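Local coordinates for acetamidase (Bacillus halodurans, PDB 2II1), which binds calcium ions in a two-metal centre and probably hydrolyses carbon-nitrogen bonds of linear amides, at residues N155-D160 / L180-A185; I192-V197 / Q275-L280. All blocks are in the same frame, centred on the assembly; numbering follows the deposited sequence.

In the fold
From the N terminus, the chain first reaches the loop 155-160, which follows strand 153-155. Interaction 1 closes when strand 176-184 brings residues 180-185 back to that loop, and two calcium ions sit at the junction. The chain then enters the loop 192-197. Interaction 2 closes much later, after helices 235-253 and 258-268 and strand 270-275, when residues 275-280 return to that loop. The two contacts therefore follow in series and do not cross. They still touch in space: a side-chain bond joins them, and A185 pairs with V197 through the backbone. Together they tie the metal-bearing sheet to the turn between strands 270-275 and 281-288.

Interaction 1 of 2, residues N155-D160 / L180-A185; sequences NLDTKD and LGDLHA. With CA (calcium ion), chain E; CA (calcium ion), chain F.
D182 and D157 meet through a shared calcium ion. In 180-185, D182 comes first, and its carboxylate bridges two calcium ions. OD2 of D182 binds the calcium of chain E at 2.4 Å, and OD1 of D182 binds that of chain F at 2.1 Å. Its CG lies anti to the backbone N (chi1 -173°), which lets the carboxylate reach both metals. D157 grips the chain E ion with both oxygens, OD1 at 2.5 Å and OD2 at 2.4 Å. D157 OD2 also accepts a hydrogen bond from N278 ND2, which helps to hold the carboxylate. The carboxylate planes of D157 and D182 are turned 61° apart. D157 OD1 and D182 OD2 come within 3.0 Å, which the shared cation explains. N155 OD1 adds a ligand at 2.3 Å from the chain E ion, while N155 ND2 donates to a water on the same metal and to G147 O.

Next, H184 NE2 binds the chain F calcium at 2.1 Å. The ring turns an edge to D157, with CE1 of H184 3.6 Å from D157 OD1. A second water joins the two metals, and E198 also binds the chain F ion.

This carboxylate- and water-bridged dinuclear calcium centre is buried and is consistent with a hydrolase active site. Strand 176-184 carries D182 and H184 beside strand 131-136, whose V134 touches D182 and M131 touches H184.

Interaction 2 of 2, residues I192-V197 / Q275-L280; sequences ILICGV and QIVNPL
V277 has CG1 anti to the carbonyl carbon, and this turns the methyl onto the backbone of I192. I194 has CG1 anti to its own N (chi1 -163°), which carries CD1 across to V277. V277 touches two residues of 192-197. Its CG1 lies 3.6 Å from I192 O, while its CB meets I194 CD1 at 3.9 Å. The same I194 CD1 comes within 3.8 Å of V277 O. These two side chains cross at a slant. I192 and I276 instead lie side by side and point the same way, with I192 CG2 4.2 Å from I276 CD1.

Residues 275-280 connect the antiparallel neighbours 270-275 and 281-288, and pack on the loop between strands 176-184 and 198-199. This turn is braced from inside. Q275 OE1 accepts from V277 N at 2.8 Å and from N278 N at 2.9 Å. V277 N lies nearly in line with the Q275 carbonyl, but its N-H is bent (136° at the hydrogen), while that of N278 is straighter (159°). Q275 NE2 donates to L280 O at 2.6 Å, with the acceptor close to the amide plane, and also to T282 OG1.

T243 of the second subunit packs on I192, and L271 of the same subunit on I276. The two segments meet by van der Waals contact, methyls against aliphatic carbons and carbonyl oxygens. Q275 shapes the turn; N278 links it to the calcium site.

Interaction 1 of 2, residues N155-D160 / L180-A185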
loop_
_atom_site.group_PDB
_atom_site.type_symbol
_atom_site.label_atom_id
_atom_site.label_comp_id
_atom_site.label_asym_id
_atom_site.label_seq_id
_atom_site.Cartn_x
_atom_site.Cartn_y
_atom_site.Cartn_z
ATOM N N ASN A 155 -18.504 0.915 0.636
ATOM C CA ASN A 155 -17.669 0.910 -0.569
ATOM C C ASN A 155 -16.159 0.898 -0.241
ATOM O O ASN A 155 -15.448 1.901 -0.394
ATOM C CB ASN A 155 -18.049 2.092 -1.437
ATOM C CG ASN A 155 -17.656 1.914 -2.867
ATOM O OD1 ASN A 155 -17.224 0.827 -3.302
ATOM N ND2 ASN A 155 -17.773 2.988 -3.621
ATOM N N LEU A 156 -15.710 -0.258 0.256
ATOM C CA LEU A 156 -14.344 -0.428 0.795
ATOM C C LEU A 156 -13.329 -0.688 -0.311
ATOM O O LEU A 156 -12.142 -0.399 -0.136
ATOM C CB LEU A 156 -14.304 -1.610 1.804
ATOM C CG LEU A 156 -15.025 -1.456 3.155
ATOM C CD1 LEU A 156 -14.994 -2.697 4.033
ATOM C CD2 LEU A 156 -14.466 -0.287 3.966
ATOM N N ASP A 157 -13.801 -1.258 -1.431
ATOM C CA ASP A 157 -12.936 -1.708 -2.520
ATOM C C ASP A 157 -11.578 -2.246 -2.053
ATOM O O ASP A 157 -10.513 -1.750 -2.435
ATOM C CB ASP A 157 -12.823 -0.618 -3.596
ATOM C CG ASP A 157 -14.148 -0.361 -4.287
ATOM O OD1 ASP A 157 -14.956 -1.313 -4.403
ATOM O OD2 ASP A 157 -14.393 0.777 -4.723
ATOM N N THR A 158 -11.651 -3.300 -1.237
ATOM C CA THR A 158 -10.492 -3.943 -0.622
ATOM C C THR A 158 -10.352 -5.315 -1.255
ATOM O O THR A 158 -11.249 -6.171 -1.139
ATOM C CB THR A 158 -10.677 -3.982 0.940
ATOM O OG1 THR A 158 -10.643 -2.642 1.436
ATOM C CG2 THR A 158 -9.614 -4.792 1.663
ATOM N N LYS A 159 -9.232 -5.525 -1.945
ATOM C CA LYS A 159 -9.025 -6.724 -2.745
ATOM C C LYS A 159 -8.793 -7.982 -1.916
ATOM O O LYS A 159 -8.887 -9.103 -2.430
ATOM C CB LYS A 159 -7.898 -6.517 -3.796
ATOM C CG LYS A 159 -6.461 -6.673 -3.286
ATOM C CD LYS A 159 -5.443 -6.528 -4.407
ATOM C CE LYS A 159 -4.035 -6.665 -3.857
ATOM N NZ LYS A 159 -2.954 -6.623 -4.885
ATOM N N ASP A 160 -8.507 -7.808 -0.635
ATOM C CA ASP A 160 -8.353 -8.953 0.267
ATOM C C ASP A 160 -9.704 -9.513 0.721
ATOM O O ASP A 160 -9.767 -10.587 1.334
ATOM C CB ASP A 160 -7.476 -8.573 1.467
ATOM C CG ASP A 160 -6.007 -8.425 1.081
ATOM O OD1 ASP A 160 -5.476 -9.357 0.462
ATOM O OD2 ASP A 160 -5.381 -7.387 1.385
ATOM N N LEU A 180 -24.544 -6.620 0.362
ATOM C CA LEU A 180 -23.279 -6.675 -0.351
ATOM C C LEU A 180 -23.482 -6.633 -1.839
ATOM O O LEU A 180 -24.573 -6.877 -2.337
ATOM C CB LEU A 180 -22.423 -7.875 0.065
ATOM C CG LEU A 180 -22.790 -9.275 -0.419
ATOM C CD1 LEU A 180 -22.513 -9.460 -1.924
ATOM C CD2 LEU A 180 -22.040 -10.273 0.418
ATOM N N GLY A 181 -22.413 -6.291 -2.537
ATOM C CA GLY A 181 -22.509 -6.000 -3.945
ATOM C C GLY A 181 -21.160 -5.690 -4.538
ATOM O O GLY A 181 -20.117 -5.925 -3.921
ATOM N N ASP A 182 -21.197 -5.166 -5.751
ATOM C CA ASP A 182 -20.022 -4.600 -6.383
ATOM C C ASP A 182 -18.865 -5.565 -6.444
ATOM O O ASP A 182 -17.766 -5.261 -5.947
ATOM C CB ASP A 182 -19.603 -3.331 -5.644
ATOM C CG ASP A 182 -18.504 -2.588 -6.343
ATOM O OD1 ASP A 182 -18.556 -2.513 -7.582
ATOM O OD2 ASP A 182 -17.576 -2.062 -5.677
ATOM N N LEU A 183 -19.104 -6.700 -7.097
ATOM C CA LEU A 183 -18.094 -7.723 -7.301
ATOM C C LEU A 183 -17.155 -7.295 -8.429
ATOM O O LEU A 183 -17.579 -6.572 -9.332
ATOM C CB LEU A 183 -18.753 -9.056 -7.651
ATOM C CG LEU A 183 -19.791 -9.645 -6.694
ATOM C CD1 LEU A 183 -20.159 -11.075 -7.139
ATOM C CD2 LEU A 183 -19.296 -9.642 -5.247
ATOM N N HIS A 184 -15.886 -7.725 -8.345
ATOM C CA HIS A 184 -14.886 -7.486 -9.388
ATOM C C HIS A 184 -14.211 -8.782 -9.729
ATOM O O HIS A 184 -14.019 -9.642 -8.872
ATOM C CB HIS A 184 -13.807 -6.498 -8.979
ATOM C CG HIS A 184 -14.345 -5.168 -8.565
ATOM N ND1 HIS A 184 -13.802 -4.429 -7.535
ATOM C CD2 HIS A 184 -15.399 -4.455 -9.024
ATOM C CE1 HIS A 184 -14.488 -3.307 -7.392
ATOM N NE2 HIS A 184 -15.471 -3.304 -8.275
ATOM N N ALA A 185 -13.847 -8.884 -10.997
ATOM C CA ALA A 185 -13.139 -10.021 -11.532
ATOM C C ALA A 185 -11.626 -9.778 -11.376
ATOM O O ALA A 185 -10.816 -10.716 -11.367
ATOM C CB ALA A 185 -13.547 -10.201 -12.992
HETATM CA CA CA E . -16.610 0.157 -5.461
HETATM CA CA CA F . -16.894 -1.753 -8.587
HETATM O O HOH W 1 -16.300 2.411 -6.018
HETATM O O HOH W 2 -15.914 -0.244 -7.781
#

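Interaction 2 of 2, residues I192-V197 / Q275-L280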
loop_
_atom_site.group_PDB
_atom_site.type_symbol
_atom_site.label_atom_id
_atom_site.label_comp_id
_atom_site.label_asym_id
_atom_site.label_seq_id
_atom_site.Cartn_x
_atom_site.Cartn_y
_atom_site.Cartn_z
ATOM N N ILE A 192 -7.302 2.828 -9.108
ATOM C CA ILE A 192 -6.944 4.202 -9.478
ATOM C C ILE A 192 -7.757 4.827 -10.621
ATOM O O ILE A 192 -7.933 6.022 -10.633
ATOM C CB ILE A 192 -5.404 4.402 -9.730
ATOM C CG1 ILE A 192 -4.890 3.602 -10.950
ATOM C CG2 ILE A 192 -4.640 4.098 -8.447
ATOM C CD1 ILE A 192 -5.101 4.301 -12.338
ATOM N N LEU A 193 -8.253 4.029 -11.553
ATOM C CA LEU A 193 -9.034 4.586 -12.662
ATOM C C LEU A 193 -10.418 5.070 -12.185
ATOM O O LEU A 193 -10.915 6.077 -12.692
ATOM C CB LEU A 193 -9.161 3.571 -13.808
ATOM C CG LEU A 193 -9.889 3.956 -15.103
ATOM C CD1 LEU A 193 -9.129 5.014 -15.794
ATOM C CD2 LEU A 193 -10.083 2.785 -16.024
ATOM N N ILE A 194 -10.986 4.365 -11.198
ATOM C CA ILE A 194 -12.366 4.552 -10.635
ATOM C C ILE A 194 -13.094 3.199 -10.482
ATOM O O ILE A 194 -14.014 3.049 -9.688
ATOM C CB ILE A 194 -13.286 5.569 -11.435
ATOM C CG1 ILE A 194 -14.492 6.025 -10.583
ATOM C CG2 ILE A 194 -13.713 4.987 -12.810
ATOM C CD1 ILE A 194 -14.173 7.146 -9.576
ATOM N N CYS A 195 -12.665 2.186 -11.210
ATOM C CA CYS A 195 -13.377 0.931 -11.153
ATOM C C CYS A 195 -12.413 -0.249 -11.220
ATOM O O CYS A 195 -11.238 -0.094 -11.602
ATOM C CB CYS A 195 -14.359 0.900 -12.326
ATOM S SG CYS A 195 -13.596 1.020 -13.963
ATOM N N GLY A 196 -12.908 -1.409 -10.813
ATOM C CA GLY A 196 -12.233 -2.668 -11.061
ATOM C C GLY A 196 -12.827 -3.201 -12.342
ATOM O O GLY A 196 -13.493 -2.475 -13.072
ATOM N N VAL A 197 -12.591 -4.472 -12.637
ATOM C CA VAL A 197 -13.325 -5.082 -13.721
ATOM C C VAL A 197 -14.687 -5.382 -13.094
ATOM O O VAL A 197 -14.800 -6.300 -12.308
ATOM C CB VAL A 197 -12.654 -6.373 -14.251
ATOM C CG1 VAL A 197 -13.477 -6.974 -15.384
ATOM C CG2 VAL A 197 -11.229 -6.059 -14.709
ATOM N N GLN A 275 -8.387 1.731 -1.845
ATOM C CA GLN A 275 -8.891 2.492 -2.983
ATOM C C GLN A 275 -8.656 3.952 -2.680
ATOM O O GLN A 275 -8.714 4.323 -1.504
ATOM C CB GLN A 275 -10.404 2.240 -3.205
ATOM C CG GLN A 275 -11.343 2.516 -2.004
ATOM C CD GLN A 275 -11.701 4.006 -1.826
ATOM O OE1 GLN A 275 -11.524 4.817 -2.750
ATOM N NE2 GLN A 275 -12.195 4.362 -0.636
ATOM N N ILE A 276 -8.447 4.780 -3.709
ATOM C CA ILE A 276 -8.320 6.246 -3.534
ATOM C C ILE A 276 -9.330 7.073 -4.326
ATOM O O ILE A 276 -9.142 8.299 -4.532
ATOM C CB ILE A 276 -6.873 6.738 -3.836
ATOM C CG1 ILE A 276 -6.485 6.506 -5.297
ATOM C CG2 ILE A 276 -5.884 6.023 -2.943
ATOM C CD1 ILE A 276 -5.208 7.211 -5.714
ATOM N N VAL A 277 -10.417 6.427 -4.745
ATOM C CA VAL A 277 -11.320 7.024 -5.751
ATOM C C VAL A 277 -12.749 7.305 -5.258
ATOM O O VAL A 277 -13.501 7.958 -5.957
ATOM C CB VAL A 277 -11.390 6.145 -7.028
ATOM C CG1 VAL A 277 -10.027 6.086 -7.686
ATOM C CG2 VAL A 277 -11.900 4.776 -6.691
ATOM N N ASN A 278 -13.108 6.784 -4.078
ATOM C CA ASN A 278 -14.464 6.919 -3.535
ATOM C C ASN A 278 -14.538 8.181 -2.669
ATOM O O ASN A 278 -13.484 8.766 -2.370
ATOM C CB ASN A 278 -14.856 5.639 -2.781
ATOM C CG ASN A 278 -14.897 4.424 -3.692
ATOM O OD1 ASN A 278 -15.190 4.535 -4.902
ATOM N ND2 ASN A 278 -14.592 3.251 -3.125
ATOM N N PRO A 279 -15.767 8.650 -2.317
ATOM C CA PRO A 279 -15.887 9.870 -1.520
ATOM C C PRO A 279 -15.132 9.836 -0.201
ATOM O O PRO A 279 -14.733 10.890 0.310
ATOM C CB PRO A 279 -17.390 10.007 -1.306
ATOM C CG PRO A 279 -17.974 9.326 -2.479
ATOM C CD PRO A 279 -17.094 8.147 -2.704
ATOM N N LEU A 280 -14.917 8.645 0.344
ATOM C CA LEU A 280 -13.903 8.492 1.359
ATOM C C LEU A 280 -12.873 7.506 0.802
ATOM O O LEU A 280 -13.196 6.634 -0.011
ATOM C CB LEU A 280 -14.493 8.114 2.744
ATOM C CG LEU A 280 -15.432 9.115 3.454
ATOM C CD1 LEU A 280 -15.630 8.773 4.924
ATOM C CD2 LEU A 280 -14.885 10.493 3.340
#